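Local structure of putative uncharacterized protein lp_3323 (Lactobacillus plantarum, 3DC7) at residues 95-101 / 157-162; 133-139 / 175-181. The protein is of unknown function but belongs to the GDSL-like lipase/acylhydrolase family, so it probably hydrolyses ester bonds in a substrate not yet identified. All coordinates share one frame; numbering follows the deposited sequence. Where two conformers were deposited one is given.

Contact 1: 95-101 / 157-162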
ATOM      1  N   TYR A  95       5.356  -2.520  21.955  1.00 24.24           N
ATOM      2  CA  TYR A  95       5.337  -3.983  21.825  1.00 24.26           C
ATOM      3  C   TYR A  95       6.239  -4.660  22.875  1.00 24.30           C
ATOM      4  O   TYR A  95       5.758  -5.422  23.701  1.00 24.11           O
ATOM      5  CB  TYR A  95       5.704  -4.455  20.406  1.00 23.84           C
ATOM      6  CG  TYR A  95       6.004  -5.944  20.327  1.00 22.56           C
ATOM      7  CD1 TYR A  95       4.982  -6.891  20.471  1.00 21.36           C
ATOM      8  CD2 TYR A  95       7.311  -6.404  20.153  1.00 21.78           C
ATOM      9  CE1 TYR A  95       5.253  -8.251  20.433  1.00 21.71           C
ATOM     10  CE2 TYR A  95       7.590  -7.763  20.110  1.00 21.63           C
ATOM     11  CZ  TYR A  95       6.560  -8.677  20.250  1.00 22.59           C
ATOM     12  OH  TYR A  95       6.825 -10.022  20.184  1.00 23.23           O
ATOM     13  N   GLY A  96       7.529  -4.341  22.851  1.00 24.48           N
ATOM     14  CA  GLY A  96       8.520  -5.046  23.654  1.00 25.31           C
ATOM     15  C   GLY A  96       8.506  -4.759  25.145  1.00 25.94           C
ATOM     16  O   GLY A  96       8.997  -5.554  25.934  1.00 25.71           O
ATOM     17  N   ARG A  97       7.949  -3.620  25.542  1.00 26.44           N
ATOM     18  CA  ARG A  97       7.879  -3.293  26.963  1.00 26.91           C
ATOM     19  C   ARG A  97       6.440  -3.400  27.494  1.00 27.44           C
ATOM     20  O   ARG A  97       6.097  -2.822  28.526  1.00 27.73           O
ATOM     21  CB  ARG A  97       8.505  -1.924  27.232  1.00 26.28           C
ATOM     22  CG  ARG A  97       9.857  -1.737  26.532  1.00 25.92           C
ATOM     23  CD  ARG A  97      10.519  -0.419  26.884  1.00 26.03           C
ATOM     24  NE  ARG A  97      11.252  -0.514  28.140  1.00 25.60           N
ATOM     25  CZ  ARG A  97      11.846   0.508  28.750  1.00 27.25           C
ATOM     26  NH1 ARG A  97      11.775   1.727  28.235  1.00 26.30           N
ATOM     27  NH2 ARG A  97      12.487   0.316  29.902  1.00 27.19           N
ATOM     28  N   ASP A  98       5.608  -4.146  26.774  1.00 27.60           N
ATOM     29  CA  ASP A  98       4.283  -4.521  27.245  1.00 28.01           C
ATOM     30  C   ASP A  98       3.353  -3.332  27.533  1.00 27.96           C
ATOM     31  O   ASP A  98       2.786  -3.218  28.629  1.00 28.39           O
ATOM     32  CB  ASP A  98       4.397  -5.482  28.461  1.00 28.42           C
ATOM     33  CG  ASP A  98       5.114  -6.801  28.114  1.00 29.85           C
ATOM     34  OD1 ASP A  98       4.867  -7.331  27.010  1.00 30.58           O
ATOM     35  OD2 ASP A  98       5.905  -7.325  28.940  1.00 30.99           O
ATOM     36  N   GLN A  99       3.182  -2.451  26.548  1.00 27.53           N
ATOM     37  CA  GLN A  99       2.081  -1.478  26.592  1.00 27.27           C
ATOM     38  C   GLN A  99       0.782  -2.215  26.250  1.00 26.99           C
ATOM     39  O   GLN A  99       0.709  -2.875  25.214  1.00 26.20           O
ATOM     40  CB  GLN A  99       2.327  -0.327  25.609  1.00 27.18           C
ATOM     41  CG  GLN A  99       1.274   0.803  25.612  1.00 27.84           C
ATOM     42  CD  GLN A  99       1.373   1.700  26.835  1.00 29.85           C
ATOM     43  OE1 GLN A  99       0.423   1.816  27.630  1.00 31.31           O
ATOM     44  NE2 GLN A  99       2.532   2.331  27.006  1.00 27.63           N
ATOM     45  N   PRO A 100      -0.250  -2.134  27.126  1.00 27.31           N
ATOM     46  CA  PRO A 100      -1.500  -2.781  26.713  1.00 27.38           C
ATOM     47  C   PRO A 100      -1.888  -2.263  25.338  1.00 27.27           C
ATOM     48  O   PRO A 100      -1.717  -1.068  25.059  1.00 27.10           O
ATOM     49  CB  PRO A 100      -2.509  -2.330  27.777  1.00 27.13           C
ATOM     50  CG  PRO A 100      -1.653  -2.097  29.005  1.00 28.00           C
ATOM     51  CD  PRO A 100      -0.373  -1.496  28.454  1.00 27.47           C
ATOM     52  N   LEU A 101      -2.352  -3.160  24.478  1.00 27.34           N
ATOM     53  CA  LEU A 101      -2.707  -2.793  23.112  1.00 28.05           C
ATOM     54  C   LEU A 101      -4.000  -1.988  23.072  1.00 28.92           C
ATOM     55  O   LEU A 101      -4.101  -0.982  22.362  1.00 29.16           O
ATOM     56  CB  LEU A 101      -2.829  -4.035  22.233  1.00 27.85           C
ATOM     57  CG  LEU A 101      -3.155  -3.805  20.757  1.00 27.17           C
ATOM     58  CD1 LEU A 101      -2.065  -3.018  20.067  1.00 24.57           C
ATOM     59  CD2 LEU A 101      -3.405  -5.124  20.062  1.00 28.13           C
ATOM     60  N   TYR A 157       0.512 -10.509  22.893  1.00 28.22           N
ATOM     61  CA  TYR A 157       0.285  -9.964  21.555  1.00 27.86           C
ATOM     62  C   TYR A 157       1.528 -10.140  20.704  1.00 27.58           C
ATOM     63  O   TYR A 157       2.625 -10.321  21.221  1.00 27.89           O
ATOM     64  CB  TYR A 157      -0.081  -8.482  21.586  1.00 28.45           C
ATOM     65  CG  TYR A 157      -1.330  -8.152  22.352  1.00 29.17           C
ATOM     66  CD1 TYR A 157      -2.590  -8.417  21.824  1.00 30.13           C
ATOM     67  CD2 TYR A 157      -1.247  -7.571  23.620  1.00 31.31           C
ATOM     68  CE1 TYR A 157      -3.740  -8.112  22.537  1.00 31.34           C
ATOM     69  CE2 TYR A 157      -2.388  -7.263  24.345  1.00 32.69           C
ATOM     70  CZ  TYR A 157      -3.625  -7.533  23.798  1.00 33.05           C
ATOM     71  OH  TYR A 157      -4.742  -7.219  24.524  1.00 34.32           O
ATOM     72  N   ARG A 158       1.335 -10.074  19.390  1.00 27.09           N
ATOM     73  CA  ARG A 158       2.418 -10.142  18.419  0.50 26.52           C
ATOM     74  C   ARG A 158       2.777  -8.722  17.987  1.00 26.08           C
ATOM     75  O   ARG A 158       1.956  -7.822  18.089  1.00 25.24           O
ATOM     76  CB  ARG A 158       1.977 -10.978  17.210  0.50 26.94           C
ATOM     77  CG  ARG A 158       1.285 -12.304  17.584  0.50 27.24           C
ATOM     78  CD  ARG A 158       0.429 -12.877  16.444  0.50 27.38           C
ATOM     79  NE  ARG A 158      -0.602 -11.933  16.018  0.50 27.75           N
ATOM     80  CZ  ARG A 158      -1.773 -12.264  15.483  0.50 27.87           C
ATOM     81  NH1 ARG A 158      -2.106 -13.536  15.304  0.50 26.63           N
ATOM     82  NH2 ARG A 158      -2.627 -11.310  15.136  0.50 28.14           N
ATOM     83  N   GLN A 159       4.005  -8.530  17.505  1.00 25.47           N
ATOM     84  CA  GLN A 159       4.434  -7.215  17.008  1.00 24.84           C
ATOM     85  C   GLN A 159       3.466  -6.690  15.939  1.00 24.69           C
ATOM     86  O   GLN A 159       3.113  -5.509  15.949  1.00 23.96           O
ATOM     87  CB  GLN A 159       5.883  -7.265  16.485  1.00 24.10           C
ATOM     88  CG  GLN A 159       6.488  -5.891  16.175  1.00 23.18           C
ATOM     89  CD  GLN A 159       7.934  -5.968  15.677  1.00 23.26           C
ATOM     90  OE1 GLN A 159       8.587  -7.020  15.753  1.00 21.67           O
ATOM     91  NE2 GLN A 159       8.438  -4.850  15.149  1.00 22.61           N
ATOM     92  N   SER A 160       3.022  -7.584  15.050  1.00 24.98           N
ATOM     93  CA  SER A 160       2.085  -7.247  13.971  1.00 25.73           C
ATOM     94  C   SER A 160       0.705  -6.774  14.442  1.00 25.60           C
ATOM     95  O   SER A 160      -0.046  -6.195  13.657  1.00 26.01           O
ATOM     96  CB  SER A 160       1.927  -8.420  13.005  1.00 26.00           C
ATOM     97  OG  SER A 160       1.295  -9.518  13.648  1.00 28.85           O
ATOM     98  N   ASP A 161       0.361  -7.016  15.709  1.00 25.72           N
ATOM     99  CA  ASP A 161      -0.880  -6.437  16.277  1.00 25.22           C
ATOM    100  C   ASP A 161      -0.732  -4.937  16.526  1.00 24.39           C
ATOM    101  O   ASP A 161      -1.673  -4.170  16.318  1.00 24.04           O
ATOM    102  CB  ASP A 161      -1.280  -7.147  17.559  1.00 25.64           C
ATOM    103  CG  ASP A 161      -1.722  -8.567  17.316  1.00 27.72           C
ATOM    104  OD1 ASP A 161      -2.456  -8.789  16.330  1.00 30.52           O
ATOM    105  OD2 ASP A 161      -1.337  -9.468  18.095  1.00 29.47           O
ATOM    106  N   TYR A 162       0.467  -4.528  16.953  1.00 23.50           N
ATOM    107  CA  TYR A 162       0.793  -3.108  17.142  1.00 22.28           C
ATOM    108  C   TYR A 162       0.978  -2.407  15.805  1.00 22.12           C
ATOM    109  O   TYR A 162       0.480  -1.312  15.579  1.00 22.29           O
ATOM    110  CB  TYR A 162       2.048  -2.968  17.997  1.00 21.62           C
ATOM    111  CG  TYR A 162       1.850  -3.412  19.430  1.00 21.15           C
ATOM    112  CD1 TYR A 162       1.793  -4.766  19.761  1.00 20.25           C
ATOM    113  CD2 TYR A 162       1.724  -2.483  20.453  1.00 19.80           C
ATOM    114  CE1 TYR A 162       1.611  -5.170  21.070  1.00 19.89           C
ATOM    115  CE2 TYR A 162       1.541  -2.886  21.767  1.00 20.02           C
ATOM    116  CZ  TYR A 162       1.490  -4.227  22.063  1.00 19.00           C
ATOM    117  OH  TYR A 162       1.310  -4.630  23.354  1.00 19.05           O
TER
HETATM  118  O   HOH W   1       5.918 -10.747  16.988  1.00 21.68           O
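Tyr162 is held between Tyr95 and Leu101, and these three with Tyr157 carry most of the packing between 95-101 and 157-162. CA of Tyr95 sits over the centre of one face of the Tyr162 ring, 3.8 Å from the centroid, and Leu101 CD1 presses on the opposite face, 3.9 Å from the centroid of the Tyr162 ring. The ring of Tyr95 in turn takes Gln159 CB almost exactly on its normal, 3.8 Å from the centroid. Leu101 reaches a third ring with CB, which rests over the middle of Tyr157, while its CD2 meets Tyr157 CD1 at 3.8 Å. With CG anti to its own backbone N (chi1 -178°), Leu101 sends CD2 to Tyr157 and Asp161 CB, and CD1 to Tyr162.

Between the aromatic groups, Tyr95 turns an edge to the face of Tyr162 in an offset edge-to-face pair, planes at 75°. Carbonyl O of Tyr157 also lies at the rim of Tyr95, 3.4 Å from Tyr95 CE1.

The polar bond across the contact is short: Tyr162 OH donates to Gln99 O at 2.6 Å, the C=O...O angle being 160°. Asn153 ND2 is a second partner of this hydroxyl, while Tyr95 OH reaches the Ser149 carbonyl. Within 157-162, Asp161 OD2 accepts the Arg158 backbone N-H.

A Schellman motif with Asp98 as C-prime ends helix 92-96 and turns the chain toward Leu101. That helix begins within a Gly-Val-Asn-Asp sequence resembling the G-x-N-D block of SGNH hydrolases, so the contact packs the loop after this block against the start of helix 159-173.

Contact 2: 133-139 / 175-181; sequences LFISAIH and VPHLSLY
His177 reaches across to Ser136 along the face of the sheet that also bears Phe134 and Ser179. From CB, which leaves the strand toward that face, CG swings anti to the backbone N (chi1 170°) and turns the ring edge toward Phe134 and Ser136. His177 CD2 comes edge-on to Phe134 O at 3.4 Å, and Ser179 N lies over one ring face, toward the rim. At the tip, His177 NE2 donates to Ser136 OG at 2.9 Å, with the oxygen only 10° out of the imidazole plane. Ser136 OG is also bonded to Glu163, whose other carboxylate oxygen takes the OG of Ser179, the N-cap residue of helix 180-183, which also binds Arg182 N. An alanine in place of His177 would probably leave Ser136 OG without this donor, with Glu163 its remaining partner here, and open a gap beside the Phe134 carbonyl. A sulfate ion, probably from the crystallisation liquor, is bound about 3 Å from the His177 side chain.

The backbones are parallel: Leu178 N binds Phe134 O at 2.8 Å, flanked by Phe134 N to Pro176 O and Ser136 N to Leu178 O. Beyond the strands, the His139 and Tyr181 rings lie nearly parallel but slid apart.

Strand 177-179 is outermost in this chain's sheet, and 132-136 pairs on its far side with 85-89. Helices 112-126 and 159-173 cover the face of Phe134 and His177; helix 206-223 packs on Leu133, Leu178 and Leu180.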
ATOM      1  N   LEU A 133       4.795  11.918   8.571  1.00 25.03           N
ATOM      2  CA  LEU A 133       4.652  10.490   8.389  1.00 24.95           C
ATOM      3  C   LEU A 133       4.923   9.688   9.661  1.00 23.86           C
ATOM      4  O   LEU A 133       5.661  10.128  10.552  1.00 24.21           O
ATOM      5  CB  LEU A 133       5.459   9.970   7.185  1.00 25.35           C
ATOM      6  CG  LEU A 133       6.980   9.965   7.038  1.00 26.96           C
ATOM      7  CD1 LEU A 133       7.689   9.846   8.339  1.00 31.16           C
ATOM      8  CD2 LEU A 133       7.381   8.801   6.170  1.00 26.58           C
ATOM      9  N   PHE A 134       4.304   8.514   9.731  0.50 23.40           N
ATOM     10  CA  PHE A 134       4.507   7.558  10.811  0.50 22.63           C
ATOM     11  C   PHE A 134       5.356   6.407  10.315  0.50 22.28           C
ATOM     12  O   PHE A 134       5.053   5.811   9.282  0.50 22.15           O
ATOM     13  CB  PHE A 134       3.164   7.028  11.314  0.50 22.66           C
ATOM     14  CG  PHE A 134       2.665   7.725  12.541  0.50 22.35           C
ATOM     15  CD1 PHE A 134       2.474   7.022  13.720  0.50 21.69           C
ATOM     16  CD2 PHE A 134       2.406   9.096  12.523  0.50 22.86           C
ATOM     17  CE1 PHE A 134       2.019   7.663  14.866  0.50 22.00           C
ATOM     18  CE2 PHE A 134       1.957   9.749  13.668  0.50 21.70           C
ATOM     19  CZ  PHE A 134       1.765   9.031  14.837  0.50 22.06           C
ATOM     20  N   ILE A 135       6.426   6.111  11.048  1.00 21.93           N
ATOM     21  CA  ILE A 135       7.327   5.012  10.697  1.00 21.72           C
ATOM     22  C   ILE A 135       7.214   3.929  11.766  1.00 22.19           C
ATOM     23  O   ILE A 135       7.406   4.207  12.945  1.00 22.43           O
ATOM     24  CB  ILE A 135       8.797   5.490  10.573  1.00 20.69           C
ATOM     25  CG1 ILE A 135       8.905   6.662   9.581  1.00 20.29           C
ATOM     26  CG2 ILE A 135       9.666   4.351  10.124  1.00 19.50           C
ATOM     27  CD1 ILE A 135      10.157   7.480   9.749  1.00 20.69           C
ATOM     28  N   SER A 136       6.883   2.705  11.364  1.00 23.28           N
ATOM     29  CA  SER A 136       6.893   1.583  12.315  1.00 24.17           C
ATOM     30  C   SER A 136       8.060   0.627  12.044  1.00 24.54           C
ATOM     31  O   SER A 136       8.474   0.449  10.896  1.00 25.27           O
ATOM     32  CB  SER A 136       5.562   0.845  12.300  1.00 23.77           C
ATOM     33  OG  SER A 136       5.310   0.283  11.028  1.00 25.34           O
ATOM     34  N   ALA A 137       8.563   0.005  13.105  1.00 24.95           N
ATOM     35  CA  ALA A 137       9.845  -0.703  13.096  1.00 24.88           C
ATOM     36  C   ALA A 137       9.868  -2.049  12.395  1.00 24.79           C
ATOM     37  O   ALA A 137       8.848  -2.703  12.218  1.00 24.86           O
ATOM     38  CB  ALA A 137      10.352  -0.869  14.519  1.00 25.06           C
ATOM     39  N   ILE A 138      11.076  -2.438  12.005  1.00 24.84           N
ATOM     40  CA  ILE A 138      11.417  -3.784  11.541  1.00 25.08           C
ATOM     41  C   ILE A 138      10.986  -4.863  12.555  1.00 25.08           C
ATOM     42  O   ILE A 138      10.995  -4.623  13.777  1.00 24.89           O
ATOM     43  CB  ILE A 138      12.941  -3.851  11.263  1.00 25.23           C
ATOM     44  CG1 ILE A 138      13.298  -2.851  10.153  1.00 25.34           C
ATOM     45  CG2 ILE A 138      13.404  -5.279  10.877  1.00 24.97           C
ATOM     46  CD1 ILE A 138      14.654  -2.241  10.306  1.00 26.74           C
ATOM     47  N   HIS A 139      10.573  -6.018  12.029  1.00 25.14           N
ATOM     48  CA  HIS A 139      10.307  -7.224  12.820  1.00 25.80           C
ATOM     49  C   HIS A 139      11.554  -7.527  13.643  1.00 26.13           C
ATOM     50  O   HIS A 139      12.639  -7.694  13.089  1.00 26.14           O
ATOM     51  CB  HIS A 139       9.989  -8.416  11.896  1.00 25.79           C
ATOM     52  CG  HIS A 139       9.294  -9.559  12.580  1.00 26.75           C
ATOM     53  ND1 HIS A 139       9.747 -10.119  13.758  1.00 27.61           N
ATOM     54  CD2 HIS A 139       8.187 -10.260  12.240  1.00 27.73           C
ATOM     55  CE1 HIS A 139       8.939 -11.100  14.125  1.00 26.09           C
ATOM     56  NE2 HIS A 139       7.987 -11.209  13.218  1.00 28.14           N
ATOM     57  N   VAL A 175      -2.742  10.326   7.881  1.00 23.74           N
ATOM     58  CA  VAL A 175      -1.293  10.381   8.004  1.00 23.55           C
ATOM     59  C   VAL A 175      -0.621   9.202   7.307  1.00 23.28           C
ATOM     60  O   VAL A 175      -0.819   8.067   7.714  1.00 22.84           O
ATOM     61  CB  VAL A 175      -0.840  10.410   9.499  1.00 23.61           C
ATOM     62  CG1 VAL A 175       0.691  10.378   9.590  1.00 22.98           C
ATOM     63  CG2 VAL A 175      -1.394  11.628  10.186  1.00 22.74           C
ATOM     64  N   PRO A 176       0.210   9.474   6.281  1.00 23.41           N
ATOM     65  CA  PRO A 176       0.917   8.385   5.599  1.00 23.34           C
ATOM     66  C   PRO A 176       1.692   7.489   6.568  1.00 23.10           C
ATOM     67  O   PRO A 176       2.183   7.947   7.611  1.00 23.38           O
ATOM     68  CB  PRO A 176       1.870   9.118   4.657  1.00 23.63           C
ATOM     69  CG  PRO A 176       1.165  10.424   4.373  1.00 23.96           C
ATOM     70  CD  PRO A 176       0.547  10.788   5.708  1.00 23.15           C
ATOM     71  N   HIS A 177       1.763   6.208   6.241  1.00 22.95           N
ATOM     72  CA  HIS A 177       2.398   5.252   7.128  1.00 22.90           C
ATOM     73  C   HIS A 177       3.438   4.476   6.357  1.00 22.37           C
ATOM     74  O   HIS A 177       3.099   3.761   5.431  1.00 22.00           O
ATOM     75  CB  HIS A 177       1.356   4.307   7.760  1.00 23.14           C
ATOM     76  CG  HIS A 177       1.960   3.140   8.492  1.00 24.72           C
ATOM     77  ND1 HIS A 177       1.456   1.861   8.398  1.00 26.09           N
ATOM     78  CD2 HIS A 177       3.034   3.058   9.316  1.00 27.43           C
ATOM     79  CE1 HIS A 177       2.184   1.043   9.137  1.00 26.03           C
ATOM     80  NE2 HIS A 177       3.152   1.743   9.705  1.00 27.08           N
ATOM     81  N   LEU A 178       4.700   4.640   6.740  1.00 22.40           N
ATOM     82  CA  LEU A 178       5.794   3.857   6.189  1.00 22.88           C
ATOM     83  C   LEU A 178       6.101   2.666   7.104  1.00 23.13           C
ATOM     84  O   LEU A 178       6.605   2.842   8.221  1.00 23.75           O
ATOM     85  CB  LEU A 178       7.043   4.733   6.023  1.00 22.80           C
ATOM     86  CG  LEU A 178       8.393   4.073   5.683  1.00 22.96           C
ATOM     87  CD1 LEU A 178       8.323   3.180   4.452  1.00 23.43           C
ATOM     88  CD2 LEU A 178       9.442   5.148   5.474  1.00 24.38           C
ATOM     89  N   SER A 179       5.805   1.462   6.628  1.00 23.07           N
ATOM     90  CA  SER A 179       5.999   0.267   7.438  1.00 23.24           C
ATOM     91  C   SER A 179       7.321  -0.406   7.123  1.00 23.42           C
ATOM     92  O   SER A 179       7.411  -1.149   6.136  1.00 22.50           O
ATOM     93  CB  SER A 179       4.861  -0.714   7.199  1.00 23.59           C
ATOM     94  OG  SER A 179       5.140  -1.943   7.847  1.00 25.44           O
ATOM     95  N   LEU A 180       8.351  -0.148   7.938  1.00 23.58           N
ATOM     96  CA  LEU A 180       9.635  -0.862   7.774  1.00 24.34           C
ATOM     97  C   LEU A 180       9.434  -2.344   8.054  1.00 24.73           C
ATOM     98  O   LEU A 180      10.132  -3.202   7.521  1.00 25.14           O
ATOM     99  CB  LEU A 180      10.714  -0.308   8.694  1.00 24.38           C
ATOM    100  CG  LEU A 180      11.086   1.162   8.560  1.00 24.12           C
ATOM    101  CD1 LEU A 180      12.184   1.478   9.550  1.00 22.98           C
ATOM    102  CD2 LEU A 180      11.528   1.483   7.129  1.00 22.42           C
ATOM    103  N   TYR A 181       8.461  -2.626   8.908  1.00 25.48           N
ATOM    104  CA  TYR A 181       8.014  -3.982   9.182  1.00 26.49           C
ATOM    105  C   TYR A 181       7.748  -4.767   7.876  1.00 26.82           C
ATOM    106  O   TYR A 181       8.339  -5.830   7.676  1.00 26.02           O
ATOM    107  CB  TYR A 181       6.772  -3.957  10.091  1.00 26.16           C
ATOM    108  CG  TYR A 181       6.386  -5.307  10.633  1.00 27.60           C
ATOM    109  CD1 TYR A 181       5.545  -6.160   9.908  1.00 28.09           C
ATOM    110  CD2 TYR A 181       6.864  -5.747  11.869  1.00 27.06           C
ATOM    111  CE1 TYR A 181       5.197  -7.420  10.406  1.00 29.52           C
ATOM    112  CE2 TYR A 181       6.516  -6.987  12.372  1.00 28.92           C
ATOM    113  CZ  TYR A 181       5.683  -7.823  11.635  1.00 28.96           C
ATOM    114  OH  TYR A 181       5.335  -9.062  12.133  1.00 29.32           O
TER
HETATM  115  O   HOH W   2      10.595  -6.565   9.048  1.00 22.86           O

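The segments alternate along the chain, 95-101, 133-139, 157-162, 175-181, so the two contacts cross along the chain. Their centres are about 15 Å apart, contact 2 near the middle of the chain and contact 1 further out. Helix 159-173 ties them together: it makes the beta-alpha-beta crossover between the neighbouring parallel strands 132-136 and 177-179, and its first turn belongs to contact 1. There the Gln159 amide probably hydrogen-bonds through Gln159 NE2 to Ile138 O, 2.9 Å away, while Ser160 packs on Tyr181. The loop after helix 92-96, the crossover helix and the edge of the sheet are thereby joined within one three-layered alpha/beta/alpha fold, as in SGNH hydrolases.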